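Local coordinates for protein hydrazine synthase alpha subunit (PDB 5C2V) that forms, with its partner subunits in the anammox hydrazine synthase complex, hydrazine from nitric oxide and ammonium, its own step being the condensation of hydroxylamine with ammonia, at residues D[19-22]-D[23-26]; D[351-355]-D[356-360]; D[644-647]-D[648-652]; D[755-758]-D[759-762]. All coordinates share one frame; numbering follows the deposited sequence.

Interaction 1 (D[19-22]-D[23-26])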
loop_
_atom_site.group_PDB
_atom_site.type_symbol
_atom_site.label_atom_id
_atom_site.label_comp_id
_atom_site.label_asym_id
_atom_site.label_seq_id
_atom_site.Cartn_x
_atom_site.Cartn_y
_atom_site.Cartn_z
ATOM N N SER D 19 -7.103 33.235 -16.916
ATOM C CA SER D 19 -6.554 33.620 -15.623
ATOM C C SER D 19 -5.953 35.019 -15.679
ATOM O O SER D 19 -5.849 35.701 -14.661
ATOM C CB SER D 19 -5.504 32.607 -15.166
ATOM O OG SER D 19 -4.516 32.416 -16.164
ATOM N N GLY D 20 -5.557 35.441 -16.876
ATOM C CA GLY D 20 -5.023 36.775 -17.074
ATOM C C GLY D 20 -6.107 37.835 -17.089
ATOM O O GLY D 20 -5.957 38.896 -16.483
ATOM N N MET D 21 -7.204 37.544 -17.782
ATOM C CA MET D 21 -8.323 38.477 -17.865
ATOM C C MET D 21 -9.048 38.590 -16.531
ATOM O O MET D 21 -9.519 39.666 -16.164
ATOM C CB MET D 21 -9.310 38.046 -18.955
ATOM C CG MET D 21 -8.755 38.107 -20.369
ATOM S SD MET D 21 -8.412 39.782 -20.938
ATOM C CE MET D 21 -10.073 40.437 -21.083
ATOM N N SER D 22 -9.131 37.477 -15.810
ATOM C CA SER D 22 -9.845 37.432 -14.537
ATOM C C SER D 22 -9.244 38.376 -13.498
ATOM O O SER D 22 -9.940 38.837 -12.594
ATOM C CB SER D 22 -9.867 36.002 -13.990
ATOM O OG SER D 22 -10.588 35.136 -14.850
ATOM N N LYS D 23 -7.953 38.664 -13.630
ATOM C CA LYS D 23 -7.274 39.550 -12.691
ATOM C C LYS D 23 -7.709 41.002 -12.899
ATOM O O LYS D 23 -7.835 41.764 -11.938
ATOM C CB LYS D 23 -5.755 39.417 -12.837
ATOM C CG LYS D 23 -5.235 38.010 -12.569
ATOM C CD LYS D 23 -3.725 37.920 -12.726
ATOM C CE LYS D 23 -3.003 38.496 -11.519
ATOM N NZ LYS D 23 -3.251 37.689 -10.291
ATOM N N GLU D 24 -7.927 41.376 -14.155
ATOM C CA GLU D 24 -8.377 42.721 -14.512
ATOM C C GLU D 24 -9.885 42.921 -14.359
ATOM O O GLU D 24 -10.339 43.976 -13.917
ATOM C CB GLU D 24 -7.965 43.046 -15.952
ATOM C CG GLU D 24 -6.464 43.014 -16.186
ATOM C CD GLU D 24 -6.091 42.898 -17.655
ATOM O OE1 GLU D 24 -6.968 42.550 -18.474
ATOM O OE2 GLU D 24 -4.914 43.151 -17.988
ATOM N N VAL D 25 -10.656 41.906 -14.737
ATOM C CA VAL D 25 -12.107 42.036 -14.822
ATOM C C VAL D 25 -12.776 41.868 -13.460
ATOM O O VAL D 25 -13.966 42.144 -13.303
ATOM C CB VAL D 25 -12.698 41.009 -15.814
ATOM C CG1 VAL D 25 -12.830 39.645 -15.154
ATOM C CG2 VAL D 25 -14.044 41.486 -16.348
ATOM N N GLN D 26 -12.000 41.422 -12.475
ATOM C CA GLN D 26 -12.515 41.175 -11.131
ATOM C C GLN D 26 -13.157 42.407 -10.497
ATOM O O GLN D 26 -14.367 42.441 -10.268
ATOM C CB GLN D 26 -11.395 40.668 -10.226
ATOM C CG GLN D 26 -11.838 40.405 -8.800
ATOM C CD GLN D 26 -10.690 40.458 -7.820
ATOM O OE1 GLN D 26 -10.357 39.461 -7.180
ATOM N NE2 GLN D 26 -10.078 41.630 -7.693
#
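The carbonyl oxygen of Met-21 is held by two amides of the following turn. Val-25 N gives it the sound bond, 2.9 Å to Met-21 O with 155° at the hydrogen, and Glu-24 N adds a weak, strongly bent one. The neighbouring links, from Lys-23 N to Gly-20 O and from Gln-26 N to Ser-22 O, are also weak. This is the fading last turn of the short helix 18-25, near the N-terminus of the chain, where three- and four-residue spacings mix before the backbone turns into loop. Val-25 closes over the same carbonyl: its CG1 sits 3.5 Å from Met-21 O and 3.8 Å from Ser-22 CA, brought there by a chi1 of 80° that puts this branch between the backbone N and the carbonyl carbon. Met-21 and Glu-24 meet at an oblique crossing, Met-21 SD 4.0 Å from Glu-24 OE1, while Glu-24 OE2 is bonded to Ala-13 N. Lys-23 lays its CG 3.2 Å from Ser-19 O, then bends at its last two torsions so that NZ reaches Pro-344 O and forms a salt bridge with Asp-346. Ser-22 OG turns back along the helix to bond Tyr-18 O.

Interaction 2 (D[351-355]-D[356-360]); sequences SYAER and GDFGI. With CA (calcium ion), chain B.
Ala-353 sets its methyl over the centre of the Phe-358 ring, CB 3.5 Å from the ring centroid and only 12° off the ring normal, a CH-pi contact. Phe-358 presents this face because its CG lies beside the backbone N (chi1 -83°), which brings the ring under the methyl of Ala-353. Ser-351 approaches the same ring obliquely, with OG 3.6 Å from Phe-358 CD1, while that hydroxyl is hydrogen-bonded to Asp-382 O. The aromatic ring of Tyr-352, carried on the other side of the sheet from Ser-351 and Ile-360, has the amide nitrogen of Glu-354 over one face, toward the rim.

In the backbone, Tyr-352 and Gly-359 form an antiparallel hydrogen-bonded pair. The bond from Tyr-352 N to Gly-359 O is 2.9 Å and lies in the carbonyl plane; in the return bond, Gly-359 N comes from above the carbonyl plane of Tyr-352. At the turn Gly-356 has a positive phi of 115°, a backbone shape open to glycine and strained for other residues. A water accepts from Asp-357 N and, weakly, from Arg-355 N. Phe-358 O binds the calcium ion at 2.4 Å, joined there by Asp-376, Asp-377, Trp-380 and Asp-382. Arg-355 and Glu-354 bond to the second copy of this subunit. The hairpin supplies the two middle strands of a four-stranded propeller blade, between strands 336-342 and 369-373, with strand 381-387 packed against Ser-351 and Ile-360.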
loop_
_atom_site.group_PDB
_atom_site.type_symbol
_atom_site.label_atom_id
_atom_site.label_comp_id
_atom_site.label_asym_id
_atom_site.label_seq_id
_atom_site.Cartn_x
_atom_site.Cartn_y
_atom_site.Cartn_z
ATOM N N SER D 351 -12.514 28.459 4.950
ATOM C CA SER D 351 -13.271 28.185 6.161
ATOM C C SER D 351 -12.403 27.348 7.087
ATOM O O SER D 351 -11.898 26.298 6.701
ATOM C CB SER D 351 -14.587 27.477 5.851
ATOM O OG SER D 351 -15.288 27.176 7.044
ATOM N N TYR D 352 -12.228 27.825 8.311
ATOM C CA TYR D 352 -11.233 27.262 9.206
ATOM C C TYR D 352 -11.768 27.109 10.620
ATOM O O TYR D 352 -12.369 28.033 11.175
ATOM C CB TYR D 352 -9.984 28.146 9.197
ATOM C CG TYR D 352 -8.944 27.816 10.244
ATOM C CD1 TYR D 352 -8.173 26.668 10.147
ATOM C CD2 TYR D 352 -8.714 28.672 11.313
ATOM C CE1 TYR D 352 -7.212 26.371 11.094
ATOM C CE2 TYR D 352 -7.755 28.385 12.264
ATOM C CZ TYR D 352 -7.007 27.234 12.150
ATOM O OH TYR D 352 -6.052 26.942 13.095
ATOM N N ALA D 353 -11.573 25.925 11.188
ATOM C CA ALA D 353 -11.816 25.731 12.607
ATOM C C ALA D 353 -10.522 25.297 13.274
ATOM O O ALA D 353 -10.072 24.165 13.096
ATOM C CB ALA D 353 -12.907 24.702 12.828
ATOM N N GLU D 354 -9.924 26.206 14.037
ATOM C CA GLU D 354 -8.714 25.903 14.786
ATOM C C GLU D 354 -8.968 24.779 15.769
ATOM O O GLU D 354 -8.536 23.641 15.585
ATOM C CB GLU D 354 -8.227 27.149 15.530
ATOM C CG GLU D 354 -6.890 26.997 16.232
ATOM C CD GLU D 354 -6.501 28.244 17.003
ATOM O OE1 GLU D 354 -7.348 29.154 17.123
ATOM O OE2 GLU D 354 -5.350 28.318 17.481
ATOM N N ARG D 355 -9.689 25.133 16.821
ATOM C CA ARG D 355 -10.134 24.189 17.826
ATOM C C ARG D 355 -11.572 23.746 17.617
ATOM O O ARG D 355 -12.193 23.268 18.548
ATOM C CB ARG D 355 -9.906 24.739 19.229
ATOM C CG ARG D 355 -8.495 24.405 19.697
ATOM C CD ARG D 355 -8.131 22.975 19.273
ATOM N NE ARG D 355 -6.695 22.704 19.281
ATOM C CZ ARG D 355 -5.969 22.522 18.180
ATOM N NH1 ARG D 355 -6.542 22.592 16.987
ATOM N NH2 ARG D 355 -4.669 22.275 18.271
ATOM N N GLY D 356 -12.121 23.981 16.428
ATOM C CA GLY D 356 -13.416 23.418 16.084
ATOM C C GLY D 356 -14.625 24.300 15.832
ATOM O O GLY D 356 -15.689 23.791 15.472
ATOM N N ASP D 357 -14.494 25.606 16.024
ATOM C CA ASP D 357 -15.519 26.517 15.527
ATOM C C ASP D 357 -15.121 27.029 14.144
ATOM O O ASP D 357 -14.154 27.779 14.008
ATOM C CB ASP D 357 -15.732 27.686 16.490
ATOM C CG ASP D 357 -16.981 28.482 16.166
ATOM O OD1 ASP D 357 -17.992 27.868 15.765
ATOM O OD2 ASP D 357 -16.950 29.723 16.305
ATOM N N PHE D 358 -15.866 26.618 13.122
ATOM C CA PHE D 358 -15.570 27.018 11.748
ATOM C C PHE D 358 -15.936 28.475 11.489
ATOM O O PHE D 358 -17.017 28.930 11.865
ATOM C CB PHE D 358 -16.305 26.120 10.748
ATOM C CG PHE D 358 -15.597 24.826 10.456
ATOM C CD1 PHE D 358 -14.447 24.812 9.682
ATOM C CD2 PHE D 358 -16.089 23.624 10.937
ATOM C CE1 PHE D 358 -13.793 23.625 9.408
ATOM C CE2 PHE D 358 -15.441 22.433 10.664
ATOM C CZ PHE D 358 -14.292 22.434 9.897
ATOM N N GLY D 359 -15.032 29.197 10.835
ATOM C CA GLY D 359 -15.261 30.593 10.504
ATOM C C GLY D 359 -14.581 30.979 9.205
ATOM O O GLY D 359 -13.819 30.198 8.644
ATOM N N ILE D 360 -14.857 32.185 8.719
ATOM C CA ILE D 360 -14.257 32.651 7.474
ATOM C C ILE D 360 -12.971 33.429 7.744
ATOM O O ILE D 360 -12.955 34.353 8.556
ATOM C CB ILE D 360 -15.232 33.533 6.675
ATOM C CG1 ILE D 360 -16.561 32.802 6.470
ATOM C CG2 ILE D 360 -14.623 33.924 5.339
ATOM C CD1 ILE D 360 -16.425 31.479 5.745
HETATM CA CA CA B . -18.295 30.100 13.466
HETATM O O HOH W 1 -12.351 26.949 17.251
#

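Interaction 3 (D[644-647]-D[648-652])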
loop_
_atom_site.group_PDB
_atom_site.type_symbol
_atom_site.label_atom_id
_atom_site.label_comp_id
_atom_site.label_asym_id
_atom_site.label_seq_id
_atom_site.Cartn_x
_atom_site.Cartn_y
_atom_site.Cartn_z
ATOM N N VAL D 644 -24.651 -13.347 -16.245
ATOM C CA VAL D 644 -24.490 -14.672 -15.661
ATOM C C VAL D 644 -24.871 -14.658 -14.184
ATOM O O VAL D 644 -24.230 -13.990 -13.374
ATOM C CB VAL D 644 -23.049 -15.191 -15.809
ATOM C CG1 VAL D 644 -22.933 -16.593 -15.233
ATOM C CG2 VAL D 644 -22.631 -15.180 -17.270
ATOM N N ASP D 645 -25.923 -15.396 -13.846
ATOM C CA ASP D 645 -26.395 -15.487 -12.469
ATOM C C ASP D 645 -26.054 -16.857 -11.890
ATOM O O ASP D 645 -26.311 -17.882 -12.520
ATOM C CB ASP D 645 -27.902 -15.235 -12.403
ATOM C CG ASP D 645 -28.410 -15.103 -10.981
ATOM O OD1 ASP D 645 -28.749 -16.140 -10.372
ATOM O OD2 ASP D 645 -28.477 -13.963 -10.476
ATOM N N PHE D 646 -25.477 -16.870 -10.692
ATOM C CA PHE D 646 -24.986 -18.107 -10.089
ATOM C C PHE D 646 -26.096 -19.126 -9.837
ATOM O O PHE D 646 -25.895 -20.327 -10.006
ATOM C CB PHE D 646 -24.259 -17.807 -8.776
ATOM C CG PHE D 646 -23.624 -19.015 -8.148
ATOM C CD1 PHE D 646 -22.389 -19.465 -8.580
ATOM C CD2 PHE D 646 -24.261 -19.700 -7.126
ATOM C CE1 PHE D 646 -21.800 -20.576 -8.006
ATOM C CE2 PHE D 646 -23.679 -20.812 -6.548
ATOM C CZ PHE D 646 -22.446 -21.250 -6.989
ATOM N N ARG D 647 -27.263 -18.641 -9.433
ATOM C CA ARG D 647 -28.382 -19.516 -9.102
ATOM C C ARG D 647 -29.020 -20.117 -10.351
ATOM O O ARG D 647 -29.361 -21.299 -10.379
ATOM C CB ARG D 647 -29.430 -18.748 -8.300
ATOM C CG ARG D 647 -28.854 -17.986 -7.122
ATOM C CD ARG D 647 -29.738 -16.813 -6.745
ATOM N NE ARG D 647 -29.801 -15.820 -7.811
ATOM C CZ ARG D 647 -30.549 -14.724 -7.767
ATOM N NH1 ARG D 647 -31.305 -14.477 -6.705
ATOM N NH2 ARG D 647 -30.543 -13.876 -8.786
ATOM N N ARG D 648 -29.182 -19.289 -11.377
ATOM C CA ARG D 648 -29.837 -19.705 -12.612
ATOM C C ARG D 648 -28.912 -20.485 -13.546
ATOM O O ARG D 648 -29.346 -21.416 -14.225
ATOM C CB ARG D 648 -30.388 -18.480 -13.343
ATOM C CG ARG D 648 -31.248 -18.804 -14.551
ATOM C CD ARG D 648 -30.882 -17.916 -15.726
ATOM N NE ARG D 648 -30.911 -16.499 -15.375
ATOM C CZ ARG D 648 -30.323 -15.543 -16.086
ATOM N NH1 ARG D 648 -29.652 -15.851 -17.187
ATOM N NH2 ARG D 648 -30.400 -14.279 -15.694
ATOM N N ASP D 649 -27.639 -20.106 -13.574
ATOM C CA ASP D 649 -26.711 -20.616 -14.579
ATOM C C ASP D 649 -25.697 -21.624 -14.028
ATOM O O ASP D 649 -25.680 -22.782 -14.443
ATOM C CB ASP D 649 -25.975 -19.449 -15.244
ATOM C CG ASP D 649 -26.919 -18.486 -15.943
ATOM O OD1 ASP D 649 -27.915 -18.954 -16.535
ATOM O OD2 ASP D 649 -26.673 -17.262 -15.895
ATOM N N ILE D 650 -24.851 -21.175 -13.105
ATOM C CA ILE D 650 -23.735 -21.981 -12.609
ATOM C C ILE D 650 -24.150 -23.152 -11.710
ATOM O O ILE D 650 -23.701 -24.289 -11.906
ATOM C CB ILE D 650 -22.736 -21.106 -11.826
ATOM C CG1 ILE D 650 -22.286 -19.914 -12.677
ATOM C CG2 ILE D 650 -21.539 -21.929 -11.374
ATOM C CD1 ILE D 650 -21.695 -20.305 -14.014
ATOM N N GLN D 651 -24.995 -22.866 -10.723
ATOM C CA GLN D 651 -25.395 -23.868 -9.734
ATOM C C GLN D 651 -25.975 -25.160 -10.332
ATOM O O GLN D 651 -25.633 -26.242 -9.864
ATOM C CB GLN D 651 -26.402 -23.268 -8.745
ATOM C CG GLN D 651 -26.845 -24.235 -7.652
ATOM C CD GLN D 651 -25.787 -24.439 -6.583
ATOM O OE1 GLN D 651 -25.304 -23.481 -5.980
ATOM N NE2 GLN D 651 -25.419 -25.694 -6.346
ATOM N N PRO D 652 -26.854 -25.063 -11.352
ATOM C CA PRO D 652 -27.325 -26.327 -11.938
ATOM C C PRO D 652 -26.199 -27.140 -12.578
ATOM O O PRO D 652 -26.216 -28.372 -12.506
ATOM C CB PRO D 652 -28.332 -25.868 -12.996
ATOM C CG PRO D 652 -28.801 -24.544 -12.515
ATOM C CD PRO D 652 -27.595 -23.910 -11.896
#
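Asp-645 and Arg-648 meet at the start of helix 646-657, in the cytochrome c domain, where Asp-645 is the N-cap. Its CB lies over one face of the Arg-648 guanidinium and 4.2 Å from Arg-648 CB. Beyond it, CG stands anti to the backbone N (chi1 -171°), swinging the carboxylate over the first turn. OD1 takes weak capping bonds from Arg-647 N and Arg-648 N, and a firmer side-chain bond, part of a salt bridge, runs from Arg-647 NE to the syn lone pair of Asp-645 OD1 at 2.8 Å. Asp-645 OD2 receives Arg-647 NH2 at 2.7 Å, so the arginine grips the carboxylate side-on, one nitrogen to each oxygen. OD2 is also bonded to Asn-769 N. Beyond the pair, Arg-647 NH1 makes salt bridges to Asp-768 and Asp-774, both calcium ligands; this network of charges ties the helix start to that metal site.

Asp-649, four residues on, answers: its OD2 accepts Asp-645 N at 2.9 Å, while Asp-649 N returns a bond to Asp-645 O. Main chain and side chain thus join the same two residues in both directions. On another side, the Phe-646 ring takes Ile-650 CG2 against its CE1 at 3.6 Å, the two side chains crossing at about a right angle. Gln-651 comes obliquely to the ring with OE1 near Phe-646 CE2, its amide plane almost perpendicular to the ring and its polar end bonded to Asp-655 and Ser-686. The turn here is wider than alpha: Gln-651 N bonds Phe-646 O, five residues back, at 2.8 Å with the nitrogen nearly on the line of the C=O bond.

Interaction 4 (D[755-758]-D[759-762]); sequences YAIV and EWID
Four backbone bonds of regular alpha type tie the two halves together: Glu-759 N to Tyr-755 O, Trp-760 N to Ala-756 O, Ile-761 N to Ile-757 O and Asp-762 N to Val-758 O. Each is 2.9 Å between the nitrogen and oxygen named, and all are close to straight at the hydrogen, so helix 751-762 stays well formed into its last turn.

The apolar contacts lie on two sides. Ile-757 and Ile-761 run side by side and point the same way, Ile-757 CG2 being 4.2 Å from Ile-761 CD1, and the same Ile-757 CG2 methyl comes 4.3 Å from Trp-760 CE3. Tyr-755 instead meets Glu-759: CE2 of the Tyr-755 ring is 3.5 Å from Glu-759 CG, approached obliquely, with ring and carboxylate planes 42° apart. A chi1 of -167° on Tyr-755 turns its ring along the helix toward this aliphatic stem.

The polar ends bond to residues beyond the two segments. Glu-759 OE2 takes Tyr-508 OH and a salt bridge from Arg-642, Asp-762 OD2 pairs with Arg-463, Tyr-755 OH bonds Gly-536 O, and Trp-760 NE1 gives to Gln-766 O. The chemistry is therefore divided: an apolar side formed by Ile-757 and Ile-761, with the Ile-757 side chain about 5 Å from the heme c of this domain, and buried acids whose negative charge is probably balanced by the arginines paired with them.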
loop_
_atom_site.group_PDB
_atom_site.type_symbol
_atom_site.label_atom_id
_atom_site.label_comp_id
_atom_site.label_asym_id
_atom_site.label_seq_id
_atom_site.Cartn_x
_atom_site.Cartn_y
_atom_site.Cartn_z
ATOM N N TYR D 755 -17.033 -22.220 -19.969
ATOM C CA TYR D 755 -16.904 -20.805 -20.292
ATOM C C TYR D 755 -17.985 -19.983 -19.602
ATOM O O TYR D 755 -17.846 -18.770 -19.450
ATOM C CB TYR D 755 -16.958 -20.575 -21.801
ATOM C CG TYR D 755 -16.514 -19.184 -22.188
ATOM C CD1 TYR D 755 -15.171 -18.834 -22.152
ATOM C CD2 TYR D 755 -17.434 -18.217 -22.571
ATOM C CE1 TYR D 755 -14.754 -17.564 -22.494
ATOM C CE2 TYR D 755 -17.026 -16.942 -22.916
ATOM C CZ TYR D 755 -15.684 -16.622 -22.875
ATOM O OH TYR D 755 -15.268 -15.356 -23.217
ATOM N N ALA D 756 -19.067 -20.638 -19.194
ATOM C CA ALA D 756 -20.074 -19.968 -18.381
ATOM C C ALA D 756 -19.474 -19.656 -17.020
ATOM O O ALA D 756 -19.666 -18.565 -16.477
ATOM C CB ALA D 756 -21.324 -20.820 -18.241
ATOM N N ILE D 757 -18.735 -20.620 -16.475
ATOM C CA ILE D 757 -18.020 -20.400 -15.220
ATOM C C ILE D 757 -16.972 -19.296 -15.382
ATOM O O ILE D 757 -16.848 -18.412 -14.525
ATOM C CB ILE D 757 -17.341 -21.691 -14.723
ATOM C CG1 ILE D 757 -18.391 -22.770 -14.450
ATOM C CG2 ILE D 757 -16.524 -21.419 -13.469
ATOM C CD1 ILE D 757 -17.812 -24.070 -13.939
ATOM N N VAL D 758 -16.229 -19.348 -16.486
ATOM C CA VAL D 758 -15.231 -18.325 -16.796
ATOM C C VAL D 758 -15.847 -16.926 -16.822
ATOM O O VAL D 758 -15.332 -15.997 -16.193
ATOM C CB VAL D 758 -14.547 -18.597 -18.151
ATOM C CG1 VAL D 758 -13.646 -17.432 -18.537
ATOM C CG2 VAL D 758 -13.756 -19.896 -18.099
ATOM N N GLU D 759 -16.955 -16.790 -17.545
ATOM C CA GLU D 759 -17.681 -15.528 -17.622
ATOM C C GLU D 759 -18.150 -15.072 -16.248
ATOM O O GLU D 759 -18.035 -13.894 -15.905
ATOM C CB GLU D 759 -18.883 -15.651 -18.561
ATOM C CG GLU D 759 -18.535 -15.584 -20.034
ATOM C CD GLU D 759 -19.764 -15.607 -20.921
ATOM O OE1 GLU D 759 -20.738 -16.309 -20.573
ATOM O OE2 GLU D 759 -19.759 -14.918 -21.963
ATOM N N TRP D 760 -18.679 -16.012 -15.470
ATOM C CA TRP D 760 -19.148 -15.715 -14.122
ATOM C C TRP D 760 -18.037 -15.124 -13.264
ATOM O O TRP D 760 -18.239 -14.119 -12.583
ATOM C CB TRP D 760 -19.709 -16.973 -13.456
ATOM C CG TRP D 760 -19.968 -16.804 -11.989
ATOM C CD1 TRP D 760 -20.863 -15.953 -11.406
ATOM C CD2 TRP D 760 -19.329 -17.509 -10.919
ATOM N NE1 TRP D 760 -20.816 -16.082 -10.039
ATOM C CE2 TRP D 760 -19.883 -17.032 -9.715
ATOM C CE3 TRP D 760 -18.341 -18.496 -10.861
ATOM C CZ2 TRP D 760 -19.482 -17.507 -8.468
ATOM C CZ3 TRP D 760 -17.945 -18.968 -9.624
ATOM C CH2 TRP D 760 -18.514 -18.474 -8.444
ATOM N N ILE D 761 -16.861 -15.743 -13.308
ATOM C CA ILE D 761 -15.729 -15.262 -12.522
ATOM C C ILE D 761 -15.223 -13.909 -13.021
ATOM O O ILE D 761 -14.946 -13.010 -12.224
ATOM C CB ILE D 761 -14.572 -16.277 -12.531
ATOM C CG1 ILE D 761 -15.028 -17.600 -11.917
ATOM C CG2 ILE D 761 -13.376 -15.733 -11.775
ATOM C CD1 ILE D 761 -13.923 -18.618 -11.769
ATOM N N ASP D 762 -15.114 -13.761 -14.338
ATOM C CA ASP D 762 -14.651 -12.509 -14.933
ATOM C C ASP D 762 -15.601 -11.348 -14.643
ATOM O O ASP D 762 -15.182 -10.190 -14.594
ATOM C CB ASP D 762 -14.472 -12.668 -16.444
ATOM C CG ASP D 762 -13.043 -12.995 -16.830
ATOM O OD1 ASP D 762 -12.237 -13.307 -15.928
ATOM O OD2 ASP D 762 -12.729 -12.944 -18.036
#

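The contacts follow one another along the chain without interleaving. Interaction 1, on helix 18-25, and interaction 2, in a propeller-blade hairpin, have centres 30 Å apart and do not touch. Interactions 3 and 4 lie on the opposite side of the chain's centre, more than 50 Å between centres from either, and both belong to the cytochrome c domain. Their helices, 646-657 and 751-762, pack directly together, and the two contacts have centres 10 Å apart: Phe-646 CD1 comes 3.5 Å from Trp-760 CZ2, and Ile-650 CD1 3.9 Å from Ile-757 N. An early and a late helix of that domain thus meet beside the bis-histidine heme, far from the propeller end.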